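Local atomic coordinates of SsfS6 (Streptomyces sp. SF2575, PDB entry 4FZR), a protein that belongs to the GT-B fold proteins related to erythromycin biosynthesis protein CIII, with two Rossmann-like domains facing each other. Residues A[254-257]-A[258-262]; A[305-309]-A[310-314]; A[292-295]-A[296-299]; A[327-330]-A[331-334]. One frame throughout, in Å; residues are numbered along the deposited sequence.

Interaction 1. Residues A[254-257]-A[258-262]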
loop_
_atom_site.group_PDB
_atom_site.type_symbol
_atom_site.label_atom_id
_atom_site.label_comp_id
_atom_site.label_asym_id
_atom_site.label_seq_id
_atom_site.Cartn_x
_atom_site.Cartn_y
_atom_site.Cartn_z
ATOM N N GLN A 254 9.811 20.099 23.480
ATOM C CA GLN A 254 10.536 21.333 23.210
ATOM C C GLN A 254 11.794 21.414 24.071
ATOM O O GLN A 254 12.759 22.080 23.708
ATOM C CB GLN A 254 9.657 22.548 23.495
ATOM C CG GLN A 254 8.316 22.553 22.799
ATOM C CD GLN A 254 7.416 23.651 23.326
ATOM O OE1 GLN A 254 6.857 23.539 24.418
ATOM N NE2 GLN A 254 7.281 24.726 22.558
ATOM N N ALA A 255 11.779 20.729 25.211
ATOM C CA ALA A 255 12.890 20.782 26.156
ATOM C C ALA A 255 14.037 19.915 25.658
ATOM O O ALA A 255 15.178 20.370 25.560
ATOM C CB ALA A 255 12.442 20.321 27.536
ATOM N N LEU A 256 13.723 18.661 25.343
ATOM C CA LEU A 256 14.698 17.741 24.771
ATOM C C LEU A 256 15.224 18.303 23.456
ATOM O O LEU A 256 16.352 18.024 23.060
ATOM C CB LEU A 256 14.055 16.372 24.532
ATOM C CG LEU A 256 13.584 15.602 25.769
ATOM C CD1 LEU A 256 12.667 14.457 25.358
ATOM C CD2 LEU A 256 14.767 15.080 26.566
ATOM N N SER A 257 14.399 19.103 22.785
ATOM C CA SER A 257 14.770 19.688 21.500
ATOM C C SER A 257 15.862 20.752 21.627
ATOM O O SER A 257 16.641 20.959 20.696
ATOM C CB SER A 257 13.539 20.289 20.819
ATOM O OG SER A 257 12.650 19.270 20.396
ATOM N N GLN A 258 15.916 21.423 22.774
ATOM C CA GLN A 258 16.893 22.488 22.989
ATOM C C GLN A 258 18.167 21.970 23.648
ATOM O O GLN A 258 19.267 22.408 23.314
ATOM C CB GLN A 258 16.291 23.608 23.846
ATOM C CG GLN A 258 15.073 24.282 23.225
ATOM C CD GLN A 258 14.721 25.598 23.896
ATOM O OE1 GLN A 258 15.504 26.139 24.675
ATOM N NE2 GLN A 258 13.539 26.120 23.590
ATOM N N GLU A 259 18.016 21.028 24.574
ATOM C CA GLU A 259 19.143 20.538 25.364
ATOM C C GLU A 259 19.991 19.521 24.601
ATOM O O GLU A 259 21.211 19.475 24.761
ATOM C CB GLU A 259 18.644 19.900 26.667
ATOM C CG GLU A 259 17.701 20.771 27.497
ATOM C CD GLU A 259 18.362 22.036 28.017
ATOM O OE1 GLU A 259 18.368 22.241 29.250
ATOM O OE2 GLU A 259 18.860 22.835 27.196
ATOM N N LEU A 260 19.345 18.711 23.769
ATOM C CA LEU A 260 20.019 17.574 23.141
ATOM C C LEU A 260 21.127 17.950 22.159
ATOM O O LEU A 260 22.138 17.250 22.074
ATOM C CB LEU A 260 19.004 16.649 22.462
ATOM C CG LEU A 260 18.418 15.594 23.404
ATOM C CD1 LEU A 260 17.139 14.999 22.845
ATOM C CD2 LEU A 260 19.448 14.500 23.668
ATOM N N PRO A 261 20.945 19.045 21.404
ATOM C CA PRO A 261 22.027 19.450 20.499
ATOM C C PRO A 261 23.324 19.794 21.228
ATOM O O PRO A 261 24.392 19.786 20.614
ATOM C CB PRO A 261 21.465 20.698 19.816
ATOM C CG PRO A 261 19.987 20.534 19.884
ATOM C CD PRO A 261 19.720 19.835 21.190
ATOM N N LYS A 262 23.229 20.083 22.520
ATOM C CA LYS A 262 24.397 20.489 23.293
ATOM C C LYS A 262 25.322 19.306 23.595
ATOM O O LYS A 262 26.463 19.496 24.019
ATOM C CB LYS A 262 23.955 21.182 24.581
ATOM C CG LYS A 262 23.060 22.385 24.327
ATOM C CD LYS A 262 22.419 22.879 25.609
ATOM C CE LYS A 262 21.472 24.042 25.351
ATOM N NZ LYS A 262 20.938 24.621 26.616
#
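Leu260 folds back on the preceding turn of helix 253-259, its CD1 lying 3.8 Å from CB of Leu256. Leu260 CB, CG and CD1 all border Leu256 O, CB at 3.0 Å, and that oxygen takes the Leu260 N-H as well, N to O 3.2 Å. One residue back, Ala255 O grips two donors. Glu259 N comes in almost in line with the C=O bond at 3.1 Å, while Gln258 N stands 65° out of the carbonyl plane. The latter, an N-H of residue i+3, is in keeping with the 3-10 segment 260-262. Pro261 has no N-H to offer Ser257 O and sets its CD there instead, 3.3 Å away. Ser257 OG turns back to Leu253 O. Leu256 and Leu260 meet Val358, Leu359 and Cys362 of helix 358-367, and Pro261 rests on Val267 of the parallel sheet. Glu259, bent at chi2 (-64°), brings the syn side of OE2 to Lys262 NZ at 2.8 Å, a salt bridge between residues three apart. The chemistry is that of an amphipathic helix on a Rossmann-like domain: leucines inward, a charge pair whose Glu259 also touches Leu359, and a proline that breaks the regular run of N-H donors.

Interaction 2. Residues A[305-309]-A[310-314]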
loop_
_atom_site.group_PDB
_atom_site.type_symbol
_atom_site.label_atom_id
_atom_site.label_comp_id
_atom_site.label_asym_id
_atom_site.label_seq_id
_atom_site.Cartn_x
_atom_site.Cartn_y
_atom_site.Cartn_z
ATOM N N VAL A 305 15.481 8.846 20.023
ATOM C CA VAL A 305 14.892 8.942 21.351
ATOM C C VAL A 305 13.379 8.921 21.182
ATOM O O VAL A 305 12.854 9.673 20.375
ATOM C CB VAL A 305 15.315 10.247 22.038
ATOM C CG1 VAL A 305 14.692 10.343 23.424
ATOM C CG2 VAL A 305 16.836 10.335 22.106
ATOM N N HIS A 306 12.672 8.061 21.913
ATOM C CA HIS A 306 11.234 7.933 21.683
ATOM C C HIS A 306 10.441 7.363 22.852
ATOM O O HIS A 306 10.988 6.986 23.884
ATOM C CB HIS A 306 10.970 7.108 20.414
ATOM C CG HIS A 306 11.473 5.698 20.490
ATOM N ND1 HIS A 306 10.657 4.627 20.767
ATOM C CD2 HIS A 306 12.719 5.194 20.316
ATOM C CE1 HIS A 306 11.377 3.516 20.765
ATOM N NE2 HIS A 306 12.628 3.834 20.498
ATOM N N HIS A 307 9.130 7.300 22.643
ATOM C CA HIS A 307 8.158 7.016 23.692
ATOM C C HIS A 307 8.047 5.543 24.086
ATOM O O HIS A 307 7.296 5.205 24.991
ATOM C CB HIS A 307 6.776 7.516 23.253
ATOM C CG HIS A 307 6.264 6.863 22.004
ATOM N ND1 HIS A 307 6.758 7.160 20.752
ATOM C CD2 HIS A 307 5.309 5.920 21.818
ATOM C CE1 HIS A 307 6.126 6.434 19.847
ATOM N NE2 HIS A 307 5.242 5.673 20.468
ATOM N N GLY A 308 8.792 4.669 23.414
ATOM C CA GLY A 308 8.719 3.241 23.689
ATOM C C GLY A 308 7.644 2.488 22.919
ATOM O O GLY A 308 7.330 1.346 23.250
ATOM N N GLY A 309 7.076 3.124 21.898
ATOM C CA GLY A 309 6.062 2.488 21.071
ATOM C C GLY A 309 6.554 1.218 20.401
ATOM O O GLY A 309 7.751 1.061 20.156
ATOM N N HIS A 310 5.628 0.313 20.092
ATOM C CA HIS A 310 5.986 -0.982 19.517
ATOM C C HIS A 310 6.536 -0.855 18.099
ATOM O O HIS A 310 7.516 -1.513 17.744
ATOM C CB HIS A 310 4.776 -1.916 19.517
ATOM C CG HIS A 310 4.345 -2.345 20.884
ATOM N ND1 HIS A 310 5.160 -3.072 21.725
ATOM C CD2 HIS A 310 3.183 -2.159 21.553
ATOM C CE1 HIS A 310 4.519 -3.312 22.856
ATOM N NE2 HIS A 310 3.318 -2.768 22.778
ATOM N N GLY A 311 5.904 -0.008 17.294
ATOM C CA GLY A 311 6.285 0.148 15.903
ATOM C C GLY A 311 7.608 0.872 15.756
ATOM O O GLY A 311 8.463 0.484 14.960
ATOM N N THR A 312 7.777 1.938 16.530
ATOM C CA THR A 312 9.011 2.712 16.508
ATOM C C THR A 312 10.197 1.852 16.946
ATOM O O THR A 312 11.274 1.917 16.353
ATOM C CB THR A 312 8.911 3.935 17.433
ATOM O OG1 THR A 312 7.710 4.663 17.149
ATOM C CG2 THR A 312 10.107 4.848 17.241
ATOM N N THR A 313 9.990 1.045 17.982
ATOM C CA THR A 313 11.036 0.166 18.487
ATOM C C THR A 313 11.490 -0.799 17.402
ATOM O O THR A 313 12.679 -0.887 17.093
ATOM C CB THR A 313 10.543 -0.656 19.685
ATOM O OG1 THR A 313 10.280 0.215 20.790
ATOM C CG2 THR A 313 11.586 -1.689 20.096
ATOM N N LEU A 314 10.536 -1.521 16.828
ATOM C CA LEU A 314 10.841 -2.509 15.801
ATOM C C LEU A 314 11.422 -1.857 14.551
ATOM O O LEU A 314 12.257 -2.453 13.870
ATOM C CB LEU A 314 9.595 -3.329 15.465
ATOM C CG LEU A 314 9.229 -4.337 16.556
ATOM C CD1 LEU A 314 7.759 -4.687 16.493
ATOM C CD2 LEU A 314 10.079 -5.590 16.420
#
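Thr312 reaches back over His306 in the glycine-rich turn between strand 303-306 and helix 310-318, the first half of a Rossmann-like beta-alpha-beta unit. Its methyl CG2, anti to the backbone N, makes a CH-pi contact 3.7 Å from the centroid of the His306 ring. A hydrogen bond from the far end of that ring, NE2 to Gln323 OE1 on strand 323-325, would limit its rotation. At the ring edge, in its plane, sits the hydroxyl of Thr313, which spends its proton elsewhere: Thr313 OG1 donates to Gly309 O at 2.7 Å. The same oxygen also accepts from Thr313 N at 3.1 Å, with an N-H angle of 154°. The two donors come from opposite faces of the Gly309 carbonyl plane, so the N-cap residue is doubly tied to the first helical turn. With OG1 beside its own backbone N (chi1 -66°), Thr313 can bring both groups to one acceptor. At Gly308, phi 87° would jam a CB against the carbonyl oxygen of His307, which calls for glycine. Gly309 N lies over a face of the His307 ring, where a Gly309 CB would run into NE2. Thr312 OG1 makes a plain van der Waals approach to His307 CE1, 3.6 Å.

Interaction 3. Residues A[292-295]-A[296-299]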
loop_
_atom_site.group_PDB
_atom_site.type_symbol
_atom_site.label_atom_id
_atom_site.label_comp_id
_atom_site.label_asym_id
_atom_site.label_seq_id
_atom_site.Cartn_x
_atom_site.Cartn_y
_atom_site.Cartn_z
ATOM N N PHE A 292 7.662 13.057 9.385
ATOM C CA PHE A 292 8.484 12.498 8.320
ATOM C C PHE A 292 8.233 11.004 8.171
ATOM O O PHE A 292 7.827 10.338 9.128
ATOM C CB PHE A 292 9.965 12.744 8.610
ATOM C CG PHE A 292 10.334 14.197 8.659
ATOM C CD1 PHE A 292 10.364 14.954 7.502
ATOM C CD2 PHE A 292 10.652 14.804 9.862
ATOM C CE1 PHE A 292 10.701 16.292 7.540
ATOM C CE2 PHE A 292 10.990 16.144 9.906
ATOM C CZ PHE A 292 11.014 16.887 8.742
ATOM N N PRO A 293 8.469 10.468 6.964
ATOM C CA PRO A 293 8.402 9.014 6.802
ATOM C C PRO A 293 9.459 8.364 7.684
ATOM O O PRO A 293 10.620 8.263 7.283
ATOM C CB PRO A 293 8.718 8.807 5.318
ATOM C CG PRO A 293 9.496 10.021 4.921
ATOM C CD PRO A 293 8.919 11.141 5.733
ATOM N N LEU A 294 9.057 7.939 8.877
ATOM C CA LEU A 294 10.010 7.516 9.894
ATOM C C LEU A 294 10.915 6.396 9.384
ATOM O O LEU A 294 12.114 6.386 9.665
ATOM C CB LEU A 294 9.284 7.080 11.168
ATOM C CG LEU A 294 10.144 7.077 12.434
ATOM C CD1 LEU A 294 10.857 8.415 12.629
ATOM C CD2 LEU A 294 9.297 6.751 13.653
ATOM N N SER A 295 10.338 5.459 8.637
ATOM C CA SER A 295 11.098 4.352 8.058
ATOM C C SER A 295 12.045 4.770 6.933
ATOM O O SER A 295 12.959 4.023 6.584
ATOM C CB SER A 295 10.150 3.254 7.557
ATOM O OG SER A 295 9.059 3.778 6.811
ATOM N N ALA A 296 11.831 5.955 6.370
ATOM C CA ALA A 296 12.670 6.441 5.276
ATOM C C ALA A 296 13.727 7.424 5.774
ATOM O O ALA A 296 14.759 7.622 5.133
ATOM C CB ALA A 296 11.813 7.091 4.206
ATOM N N ILE A 297 13.450 8.039 6.919
ATOM C CA ILE A 297 14.368 8.990 7.541
ATOM C C ILE A 297 15.381 8.253 8.414
ATOM O O ILE A 297 16.442 8.783 8.742
ATOM C CB ILE A 297 13.597 9.998 8.422
ATOM C CG1 ILE A 297 14.545 11.031 9.034
ATOM C CG2 ILE A 297 12.847 9.274 9.524
ATOM C CD1 ILE A 297 13.893 11.886 10.091
HETATM N N MSE A 298 15.046 7.018 8.772
HETATM C CA MSE A 298 15.837 6.245 9.723
HETATM C C MSE A 298 17.310 6.112 9.328
HETATM O O MSE A 298 18.195 6.315 10.162
HETATM C CB MSE A 298 15.216 4.857 9.911
HETATM C CG MSE A 298 15.628 4.165 11.195
HETATM SE SE MSE A 298 15.130 5.189 12.777
HETATM C CE MSE A 298 13.187 5.099 12.616
ATOM N N PRO A 299 17.582 5.767 8.060
ATOM C CA PRO A 299 18.980 5.598 7.642
ATOM C C PRO A 299 19.830 6.844 7.876
ATOM O O PRO A 299 21.053 6.742 7.989
ATOM C CB PRO A 299 18.865 5.322 6.139
ATOM C CG PRO A 299 17.491 4.780 5.949
ATOM C CD PRO A 299 16.639 5.483 6.962
#
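Leu294 and the selenomethionine Met298 interlock on the inner side of the single-turn helix 294-297, which follows strand 286-289 and precedes strand 303-306 of the parallel sheet in a Rossmann-like domain. The tight part is here. Met298 bends at both chi2 and chi3, 60° and 65°, so that its CE curls back to 3.6 Å from Leu294 CG. The CD1 branch of Leu294 also crosses Ile297 CG2 at 3.8 Å. Helix 310-318 lies against this patch, with Leu294 on Thr312 and Met298 on Thr315 and Cys316. The turn is started by Pro293 at the N-cap, whose O accepts from Ile297 N at 2.9 Å, nearly head-on to the carbonyl, and from Ala296 N at 2.8 Å, which stands above the carbonyl plane. The next bond is weak: Met298 N to Leu294 O, 3.1 Å, in a stretch that runs on as 3-10 from 298. The methyl of Ala296 packs on the Pro293 ring, CB to CB 3.7 Å, a close but small contact. The looser side is that of Ser295, partly exposed and packed against Arg40 of the second subunit. Separately, at the N-terminal end, Phe292 turns its ring away to an edge-to-face stack with Trp220, leaving a thin contact behind: Phe292 CB to Ile297 CD1, 4.3 Å.

Interaction 4. Residues A[327-330]-A[331-334]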
loop_
_atom_site.group_PDB
_atom_site.type_symbol
_atom_site.label_atom_id
_atom_site.label_comp_id
_atom_site.label_asym_id
_atom_site.label_seq_id
_atom_site.Cartn_x
_atom_site.Cartn_y
_atom_site.Cartn_z
ATOM N N PRO A 327 9.686 4.696 28.020
ATOM C CA PRO A 327 8.387 4.018 27.928
ATOM C C PRO A 327 7.291 4.695 28.746
ATOM O O PRO A 327 7.570 5.289 29.788
ATOM C CB PRO A 327 8.683 2.616 28.480
ATOM C CG PRO A 327 10.166 2.469 28.406
ATOM C CD PRO A 327 10.703 3.833 28.642
ATOM N N VAL A 328 6.057 4.602 28.259
ATOM C CA VAL A 328 4.907 5.195 28.931
ATOM C C VAL A 328 3.838 4.133 29.153
ATOM O O VAL A 328 3.558 3.739 30.285
ATOM C CB VAL A 328 4.294 6.329 28.090
ATOM C CG1 VAL A 328 3.499 7.269 28.976
ATOM C CG2 VAL A 328 5.380 7.078 27.333
ATOM N N ILE A 329 3.248 3.674 28.052
ATOM C CA ILE A 329 2.218 2.642 28.088
ATOM C C ILE A 329 2.796 1.373 28.719
ATOM O O ILE A 329 3.977 1.071 28.550
ATOM C CB ILE A 329 1.671 2.370 26.665
ATOM C CG1 ILE A 329 0.916 3.601 26.156
ATOM C CG2 ILE A 329 0.765 1.156 26.647
ATOM C CD1 ILE A 329 1.611 4.327 25.019
ATOM N N ALA A 330 1.970 0.638 29.459
ATOM C CA ALA A 330 2.464 -0.481 30.266
ATOM C C ALA A 330 2.780 -1.738 29.448
ATOM O O ALA A 330 3.708 -2.479 29.777
ATOM C CB ALA A 330 1.475 -0.807 31.387
ATOM N N GLU A 331 2.013 -1.974 28.389
ATOM C CA GLU A 331 2.199 -3.161 27.554
ATOM C C GLU A 331 3.483 -3.102 26.723
ATOM O O GLU A 331 3.832 -4.067 26.040
ATOM C CB GLU A 331 0.992 -3.366 26.634
ATOM C CG GLU A 331 0.776 -2.257 25.622
ATOM C CD GLU A 331 -0.431 -2.511 24.742
ATOM O OE1 GLU A 331 -1.391 -1.715 24.812
ATOM O OE2 GLU A 331 -0.417 -3.503 23.984
ATOM N N VAL A 332 4.179 -1.970 26.782
ATOM C CA VAL A 332 5.436 -1.801 26.057
ATOM C C VAL A 332 6.634 -1.971 26.984
ATOM O O VAL A 332 7.778 -1.968 26.535
ATOM C CB VAL A 332 5.526 -0.412 25.369
ATOM C CG1 VAL A 332 4.168 -0.001 24.818
ATOM C CG2 VAL A 332 6.052 0.654 26.327
ATOM N N TRP A 333 6.362 -2.115 28.278
ATOM C CA TRP A 333 7.414 -2.294 29.274
ATOM C C TRP A 333 8.330 -3.468 28.933
ATOM O O TRP A 333 9.554 -3.355 29.013
ATOM C CB TRP A 333 6.803 -2.518 30.663
ATOM C CG TRP A 333 6.294 -1.271 31.323
ATOM C CD1 TRP A 333 6.478 0.014 30.902
ATOM C CD2 TRP A 333 5.516 -1.191 32.525
ATOM N NE1 TRP A 333 5.866 0.888 31.766
ATOM C CE2 TRP A 333 5.268 0.175 32.771
ATOM C CE3 TRP A 333 5.007 -2.140 33.418
ATOM C CZ2 TRP A 333 4.531 0.614 33.871
ATOM C CZ3 TRP A 333 4.275 -1.700 34.512
ATOM C CH2 TRP A 333 4.045 -0.335 34.727
ATOM N N ASP A 334 7.728 -4.591 28.553
ATOM C CA ASP A 334 8.472 -5.821 28.298
ATOM C C ASP A 334 9.432 -5.686 27.118
ATOM O O ASP A 334 10.519 -6.264 27.127
ATOM C CB ASP A 334 7.506 -6.981 28.038
ATOM C CG ASP A 334 6.782 -7.433 29.292
ATOM O OD1 ASP A 334 6.687 -6.636 30.251
ATOM O OD2 ASP A 334 6.305 -8.587 29.316
#
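Between strand 323-325 and helix 333-341 the chain bends sharply at Ala330, whose O accepts the N-H of Trp333 three residues on, N to O 3.1 Å. With CG anti to the carbonyl carbon (chi1 -77°), the indole lies over the Ala330 backbone: CA of Ala330 sits over the centre of the Trp333 five-membered ring, 3.8 Å from its centroid and only 8° off the normal, a CH-pi contact. Pro327 approaches the same ring from its edge, CB to Trp333 CD1 4.2 Å. Val332 packs against Pro327 and Ile329. Its CG2 meets Pro327 CB at 3.9 Å and also abuts the carbonyl oxygen of Ile329, while its CG1 lies 3.9 Å from Ile329 CB. Ile329 and Glu331 run side by side in the same direction, Ile329 CG2 to Glu331 CG 3.6 Å. From there the Glu331 chain, extended beyond CG, carries its carboxylate to a salt bridge between OE2 and Arg153 NE and a hydrogen bond between OE1 and Tyr104 OH. Ala330 packs on Leu96 and Ile100 of helix 93-122, and Trp333 on Glu93 of the same helix. A loop at the end of a Rossmann-like strand that meets residues of the other domain is consistent with a GT-B fold, in which the two Rossmann-like domains face each other across a cleft.

All four contacts are local, each closing only its own turn, and none nests in or crosses another. From the N terminus, interaction 1 comes first, on a helix packed on the C-terminal sheet; it touches none of the others, its nearest atoms about 5 Å from interaction 2. Interaction 3 follows, a short helix leading toward strand 303-306. Interaction 2 carries that strand into helix 310-318, and Thr312 CG2 meets Leu294 CD2 of interaction 3 at 4.1 Å. Interaction 4 lies beyond the next strand, 323-325, and joins interaction 2 more closely: Gly308 and His310 pack on Val332. Residues 305-314 thus connect both neighbours, while 327-334 also pack on helix 93-122 of the other domain.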